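Long-range contacts in hydrogenase maturation factor (PDB 3VTH), which probably transfers the carbamoyl group of carbamoyl phosphate, at the expense of ATP, to the C-terminal cysteine of HypE during [NiFe]-hydrogenase maturation: residues A[7-12]-A[85-90]; A[130-135]-A[191-196]. All blocks are in the same frame, centred on the assembly; numbering follows the deposited sequence.

Contact 1: A[7-12]-A[85-90]; sequences PQIQAR and VEVKEY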
loop_
_atom_site.group_PDB
_atom_site.type_symbol
_atom_site.label_atom_id
_atom_site.label_comp_id
_atom_site.label_asym_id
_atom_site.label_seq_id
_atom_site.Cartn_x
_atom_site.Cartn_y
_atom_site.Cartn_z
ATOM N N PRO A 7 6.126 48.303 25.782
ATOM C CA PRO A 7 5.775 47.121 25.015
ATOM C C PRO A 7 5.046 47.502 23.733
ATOM O O PRO A 7 4.247 48.444 23.731
ATOM C CB PRO A 7 4.841 46.332 25.950
ATOM C CG PRO A 7 5.008 46.944 27.313
ATOM C CD PRO A 7 5.400 48.370 27.067
ATOM N N GLN A 8 5.375 46.810 22.648
ATOM C CA GLN A 8 4.693 47.001 21.381
ATOM C C GLN A 8 3.990 45.698 21.040
ATOM O O GLN A 8 4.630 44.696 20.714
ATOM C CB GLN A 8 5.665 47.395 20.261
ATOM C CG GLN A 8 6.156 48.808 20.328
ATOM C CD GLN A 8 7.172 49.124 19.248
ATOM O OE1 GLN A 8 7.021 48.727 18.089
ATOM N NE2 GLN A 8 8.215 49.829 19.623
ATOM N N ILE A 9 2.668 45.717 21.131
ATOM C CA ILE A 9 1.891 44.507 20.977
ATOM C C ILE A 9 1.330 44.442 19.560
ATOM O O ILE A 9 0.724 45.395 19.075
ATOM C CB ILE A 9 0.786 44.413 22.076
ATOM C CG1 ILE A 9 1.398 44.573 23.490
ATOM C CG2 ILE A 9 -0.051 43.127 21.928
ATOM C CD1 ILE A 9 2.398 43.436 23.936
ATOM N N GLN A 10 1.583 43.320 18.895
ATOM C CA GLN A 10 1.059 43.064 17.562
ATOM C C GLN A 10 0.249 41.772 17.613
ATOM O O GLN A 10 0.311 41.035 18.598
ATOM C CB GLN A 10 2.197 42.902 16.553
ATOM C CG GLN A 10 2.877 44.198 16.134
ATOM C CD GLN A 10 3.590 44.033 14.803
ATOM O OE1 GLN A 10 4.797 43.789 14.762
ATOM N NE2 GLN A 10 2.836 44.124 13.706
ATOM N N ALA A 11 -0.510 41.507 16.556
ATOM C CA ALA A 11 -1.297 40.285 16.482
ATOM C C ALA A 11 -1.117 39.595 15.138
ATOM O O ALA A 11 -1.022 40.244 14.099
ATOM C CB ALA A 11 -2.768 40.582 16.750
ATOM N N ARG A 12 -1.053 38.271 15.168
ATOM C CA ARG A 12 -0.981 37.486 13.947
ATOM C C ARG A 12 -2.004 36.363 13.975
ATOM O O ARG A 12 -2.205 35.736 15.000
ATOM C CB ARG A 12 0.414 36.871 13.774
ATOM C CG ARG A 12 1.527 37.867 13.554
ATOM C CD ARG A 12 1.383 38.586 12.238
ATOM N NE ARG A 12 2.502 39.501 12.021
ATOM C CZ ARG A 12 2.552 40.752 12.470
ATOM N NH1 ARG A 12 1.540 41.262 13.171
ATOM N NH2 ARG A 12 3.618 41.496 12.210
ATOM N N VAL A 85 -3.255 40.925 11.969
ATOM C CA VAL A 85 -4.639 41.220 12.369
ATOM C C VAL A 85 -4.618 42.242 13.488
ATOM O O VAL A 85 -3.557 42.526 14.037
ATOM C CB VAL A 85 -5.432 39.948 12.822
ATOM C CG1 VAL A 85 -5.632 38.985 11.657
ATOM C CG2 VAL A 85 -4.756 39.240 14.012
ATOM N N GLU A 86 -5.778 42.796 13.827
ATOM C CA GLU A 86 -5.859 43.772 14.924
ATOM C C GLU A 86 -5.751 43.068 16.280
ATOM O O GLU A 86 -6.122 41.906 16.413
ATOM C CB GLU A 86 -7.153 44.586 14.851
ATOM C CG GLU A 86 -7.465 45.190 13.474
ATOM C CD GLU A 86 -6.248 45.814 12.776
ATOM O OE1 GLU A 86 -5.769 45.218 11.777
ATOM O OE2 GLU A 86 -5.768 46.877 13.229
ATOM N N VAL A 87 -5.229 43.781 17.270
ATOM C CA VAL A 87 -5.087 43.263 18.633
ATOM C C VAL A 87 -6.441 43.247 19.357
ATOM O O VAL A 87 -7.181 44.227 19.320
ATOM C CB VAL A 87 -4.071 44.121 19.422
ATOM C CG1 VAL A 87 -3.991 43.694 20.897
ATOM C CG2 VAL A 87 -2.700 44.066 18.744
ATOM N N LYS A 88 -6.758 42.128 20.008
ATOM C CA LYS A 88 -8.026 41.998 20.744
ATOM C C LYS A 88 -7.842 42.186 22.243
ATOM O O LYS A 88 -8.822 42.251 22.988
ATOM C CB LYS A 88 -8.646 40.621 20.497
ATOM C CG LYS A 88 -9.242 40.437 19.118
ATOM C CD LYS A 88 -9.960 39.098 19.023
ATOM C CE LYS A 88 -10.414 38.828 17.602
ATOM N NZ LYS A 88 -9.265 38.364 16.782
ATOM N N GLU A 89 -6.581 42.237 22.673
ATOM C CA GLU A 89 -6.215 42.299 24.090
ATOM C C GLU A 89 -6.658 41.068 24.884
ATOM O O GLU A 89 -7.247 41.172 25.970
ATOM C CB GLU A 89 -6.717 43.579 24.744
ATOM C CG GLU A 89 -5.939 44.795 24.320
ATOM C CD GLU A 89 -6.353 46.026 25.083
ATOM O OE1 GLU A 89 -7.508 46.468 24.904
ATOM O OE2 GLU A 89 -5.526 46.549 25.863
ATOM N N TYR A 90 -6.366 39.901 24.324
ATOM C CA TYR A 90 -6.455 38.654 25.062
ATOM C C TYR A 90 -5.637 38.769 26.338
ATOM O O TYR A 90 -4.534 39.321 26.322
ATOM C CB TYR A 90 -5.885 37.529 24.223
ATOM C CG TYR A 90 -6.750 37.075 23.082
ATOM C CD1 TYR A 90 -7.917 36.355 23.316
ATOM C CD2 TYR A 90 -6.371 37.309 21.759
ATOM C CE1 TYR A 90 -8.709 35.881 22.253
ATOM C CE2 TYR A 90 -7.152 36.838 20.685
ATOM C CZ TYR A 90 -8.325 36.133 20.947
ATOM O OH TYR A 90 -9.106 35.666 19.904
HETATM O O HOH W 1 -1.241 43.700 14.717
#
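Between Ala11 and Val85 one backbone bond is direct and the return link passes through a water: Val85 N gives Ala11 O a nearly straight hydrogen bond of 3.2 Å (176° at the hydrogen), while Ala11 N and Val85 O are joined by the water. This is one edge of the acylphosphatase-like sheet of the N-terminal domain, where strand 10-17 lies beside the outermost strand, 76-85. The water accepts from Ala11 N at 3.0 Å and donates to Val85 O at 2.7 Å. Ala11 O is gripped twice, from opposite faces of its carbonyl plane: by Val85 N and by Arg12 NH1, which lies 2.9 Å from it and has the oxygen in its guanidinium plane.

The methyl of Ala11 packs between two valines, with Ala11 CB 3.6 Å from Val85 CG2 and 4.0 Å from Val87 CG2. On strand 10-17's other flank lies strand 48-55, with which Gln10 and Arg12 form backbone bonds; its Glu54 touches Ala11 and Val87 and accepts from Lys88 N. Val87 holds CG1 anti to its backbone N (chi1 175°), which turns the two methyls to separate targets. Val87 CG1 meets Ile9 CG2 at 4.1 Å, the two side chains crossing at about a right angle, and Val87 CG2 rests 3.7 Å from Ile9 O.

Contact 2: A[130-135]-A[191-196]; sequences RYPFIN and PSLSFV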
loop_
_atom_site.group_PDB
_atom_site.type_symbol
_atom_site.label_atom_id
_atom_site.label_comp_id
_atom_site.label_asym_id
_atom_site.label_seq_id
_atom_site.Cartn_x
_atom_site.Cartn_y
_atom_site.Cartn_z
ATOM N N ARG A 130 2.079 -2.251 31.584
ATOM C CA ARG A 130 1.363 -3.348 30.913
ATOM C C ARG A 130 -0.060 -2.969 30.460
ATOM O O ARG A 130 -0.858 -3.837 30.127
ATOM C CB ARG A 130 1.358 -4.629 31.782
ATOM C CG ARG A 130 2.752 -5.150 32.155
ATOM C CD ARG A 130 2.685 -6.432 33.039
ATOM N NE ARG A 130 1.816 -7.437 32.424
ATOM C CZ ARG A 130 2.182 -8.242 31.428
ATOM N NH1 ARG A 130 3.417 -8.190 30.937
ATOM N NH2 ARG A 130 1.310 -9.105 30.918
ATOM N N TYR A 131 -0.368 -1.674 30.420
ATOM C CA TYR A 131 -1.650 -1.223 29.894
ATOM C C TYR A 131 -1.715 -1.436 28.362
ATOM O O TYR A 131 -0.941 -0.840 27.610
ATOM C CB TYR A 131 -1.923 0.235 30.308
ATOM C CG TYR A 131 -3.150 0.854 29.686
ATOM C CD1 TYR A 131 -3.054 2.033 28.967
ATOM C CD2 TYR A 131 -4.412 0.263 29.827
ATOM C CE1 TYR A 131 -4.179 2.628 28.399
ATOM C CE2 TYR A 131 -5.544 0.844 29.237
ATOM C CZ TYR A 131 -5.415 2.020 28.540
ATOM O OH TYR A 131 -6.512 2.604 27.958
ATOM N N PRO A 132 -2.626 -2.317 27.903
ATOM C CA PRO A 132 -2.630 -2.813 26.513
ATOM C C PRO A 132 -3.046 -1.773 25.480
ATOM O O PRO A 132 -2.976 -2.048 24.285
ATOM C CB PRO A 132 -3.676 -3.942 26.550
ATOM C CG PRO A 132 -3.854 -4.258 28.004
ATOM C CD PRO A 132 -3.692 -2.955 28.692
ATOM N N PHE A 133 -3.479 -0.590 25.928
ATOM C CA PHE A 133 -3.919 0.457 24.989
ATOM C C PHE A 133 -3.208 1.792 25.197
ATOM O O PHE A 133 -3.694 2.865 24.784
ATOM C CB PHE A 133 -5.451 0.606 25.025
ATOM C CG PHE A 133 -6.172 -0.671 24.677
ATOM C CD1 PHE A 133 -6.343 -1.046 23.349
ATOM C CD2 PHE A 133 -6.601 -1.530 25.676
ATOM C CE1 PHE A 133 -6.978 -2.253 23.024
ATOM C CE2 PHE A 133 -7.236 -2.738 25.364
ATOM C CZ PHE A 133 -7.423 -3.096 24.046
ATOM N N ILE A 134 -2.041 1.719 25.820
ATOM C CA ILE A 134 -1.215 2.911 26.012
ATOM C C ILE A 134 -0.950 3.631 24.680
ATOM O O ILE A 134 -0.612 2.995 23.682
ATOM C CB ILE A 134 0.090 2.582 26.767
ATOM C CG1 ILE A 134 0.808 3.867 27.207
ATOM C CG2 ILE A 134 1.001 1.627 25.949
ATOM C CD1 ILE A 134 1.926 3.615 28.257
ATOM N N ASN A 135 -1.174 4.950 24.669
ATOM C CA ASN A 135 -0.827 5.796 23.515
ATOM C C ASN A 135 -0.643 7.233 24.015
ATOM O O ASN A 135 -0.764 7.483 25.209
ATOM C CB ASN A 135 -1.910 5.733 22.421
ATOM C CG ASN A 135 -3.310 6.078 22.954
ATOM O OD1 ASN A 135 -3.471 6.815 23.937
ATOM N ND2 ASN A 135 -4.325 5.546 22.299
ATOM N N PRO A 191 -10.272 1.209 27.194
ATOM C CA PRO A 191 -10.703 -0.091 26.682
ATOM C C PRO A 191 -10.023 -1.233 27.441
ATOM O O PRO A 191 -9.000 -1.024 28.089
ATOM C CB PRO A 191 -10.255 -0.084 25.211
ATOM C CG PRO A 191 -9.446 1.156 25.028
ATOM C CD PRO A 191 -9.589 2.040 26.185
ATOM N N SER A 192 -10.599 -2.427 27.352
ATOM C CA SER A 192 -9.996 -3.624 27.920
ATOM C C SER A 192 -10.026 -4.814 26.944
ATOM O O SER A 192 -10.861 -4.887 26.028
ATOM C CB SER A 192 -10.681 -3.978 29.240
ATOM O OG SER A 192 -12.085 -3.895 29.111
ATOM N N LEU A 193 -9.082 -5.724 27.142
ATOM C CA LEU A 193 -9.046 -6.991 26.427
ATOM C C LEU A 193 -10.129 -7.942 26.919
ATOM O O LEU A 193 -10.566 -7.886 28.080
ATOM C CB LEU A 193 -7.681 -7.664 26.603
ATOM C CG LEU A 193 -6.465 -6.864 26.113
ATOM C CD1 LEU A 193 -5.168 -7.511 26.624
ATOM C CD2 LEU A 193 -6.473 -6.694 24.588
ATOM N N SER A 194 -10.531 -8.837 26.026
ATOM C CA SER A 194 -11.441 -9.906 26.374
ATOM C C SER A 194 -10.957 -11.169 25.658
ATOM O O SER A 194 -10.784 -11.174 24.413
ATOM C CB SER A 194 -12.875 -9.524 25.980
ATOM O OG SER A 194 -13.754 -10.639 26.118
ATOM N N PHE A 195 -10.671 -12.204 26.440
ATOM C CA PHE A 195 -10.227 -13.482 25.890
ATOM C C PHE A 195 -11.406 -14.451 25.824
ATOM O O PHE A 195 -12.132 -14.632 26.798
ATOM C CB PHE A 195 -9.089 -14.095 26.729
ATOM C CG PHE A 195 -8.600 -15.438 26.211
ATOM C CD1 PHE A 195 -7.675 -15.503 25.169
ATOM C CD2 PHE A 195 -9.059 -16.623 26.771
ATOM C CE1 PHE A 195 -7.224 -16.725 24.687
ATOM C CE2 PHE A 195 -8.607 -17.860 26.297
ATOM C CZ PHE A 195 -7.688 -17.909 25.256
ATOM N N VAL A 196 -11.579 -15.073 24.664
ATOM C CA VAL A 196 -12.624 -16.074 24.464
ATOM C C VAL A 196 -11.982 -17.328 23.886
ATOM O O VAL A 196 -11.364 -17.303 22.822
ATOM C CB VAL A 196 -13.717 -15.595 23.459
ATOM C CG1 VAL A 196 -14.868 -16.602 23.412
ATOM C CG2 VAL A 196 -14.225 -14.213 23.816
#
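The Phe133 ring receives Pro191 over one face: Pro191 CB stands almost on the ring normal, 12° off it and 4.0 Å from the centroid, in a CH-pi contact. Pro191 CG shares that face, nearer the root of the ring, at 3.8 Å from Phe133 CG. At the ring's edge, in its plane, lies Leu193 N. The Tyr131 ring carries the backbone Phe133 N over the centre of one face and meets Phe187 edge-to-face; its hydroxyl touches the same proline, with Tyr131 OH 3.6 Å from Pro191 CD. Pro191 is thus met by both aromatics, on different carbons.

Leu193 divides its branches between two neighbours. Leu193 CD1 packs on the pyrrolidine of Pro132, 3.8 Å from Pro132 CG, and Leu193 CD2 lies 3.8 Å from Phe133 CZ, obliquely to that ring. Phe133 has CG anti to its own carbonyl carbon (chi1 -59°), which carries the ring across to both Pro191 and Leu193. An alanine at Phe133 would strip the face from Pro191 and is likely to let the proline and Leu193 CD2 shift, with a gap between them. Ile313 of helix 312-320 touches both Pro132 and Leu193.

Tyr131 to Ile134 form a type I beta turn, closed by a weak bond from Ile134 N to Tyr131 O. The turn belongs to the first HypF zinc finger, and the side chain of Tyr131 comes to about 5 Å from that of Cys186, a ligand of the second zinc, consistent with a mainly apolar join between the first Cys4 finger and the end of the second, where the chain runs on into strand 193-196.

From the N terminus, the chain enters contact 1 at 7-12, which runs into strand 10-17, and returns at 85-90, closing a loop of 72 residues that holds two helices and most of the acylphosphatase-like sheet. The chain adds strand 93-95 to the same sheet before it goes on to the zinc fingers. Contact 2 opens at 130-135 in the first finger and closes at 191-196, after 55 residues that include the second finger's zinc ligands. The contacts therefore follow in series, neither nested nor crossed, with their nearest atoms about 30 Å apart. Contact 1 works within one domain; contact 2 joins the fingers to strand 193-196, an outermost strand of the sheet in the YrdC-like domain.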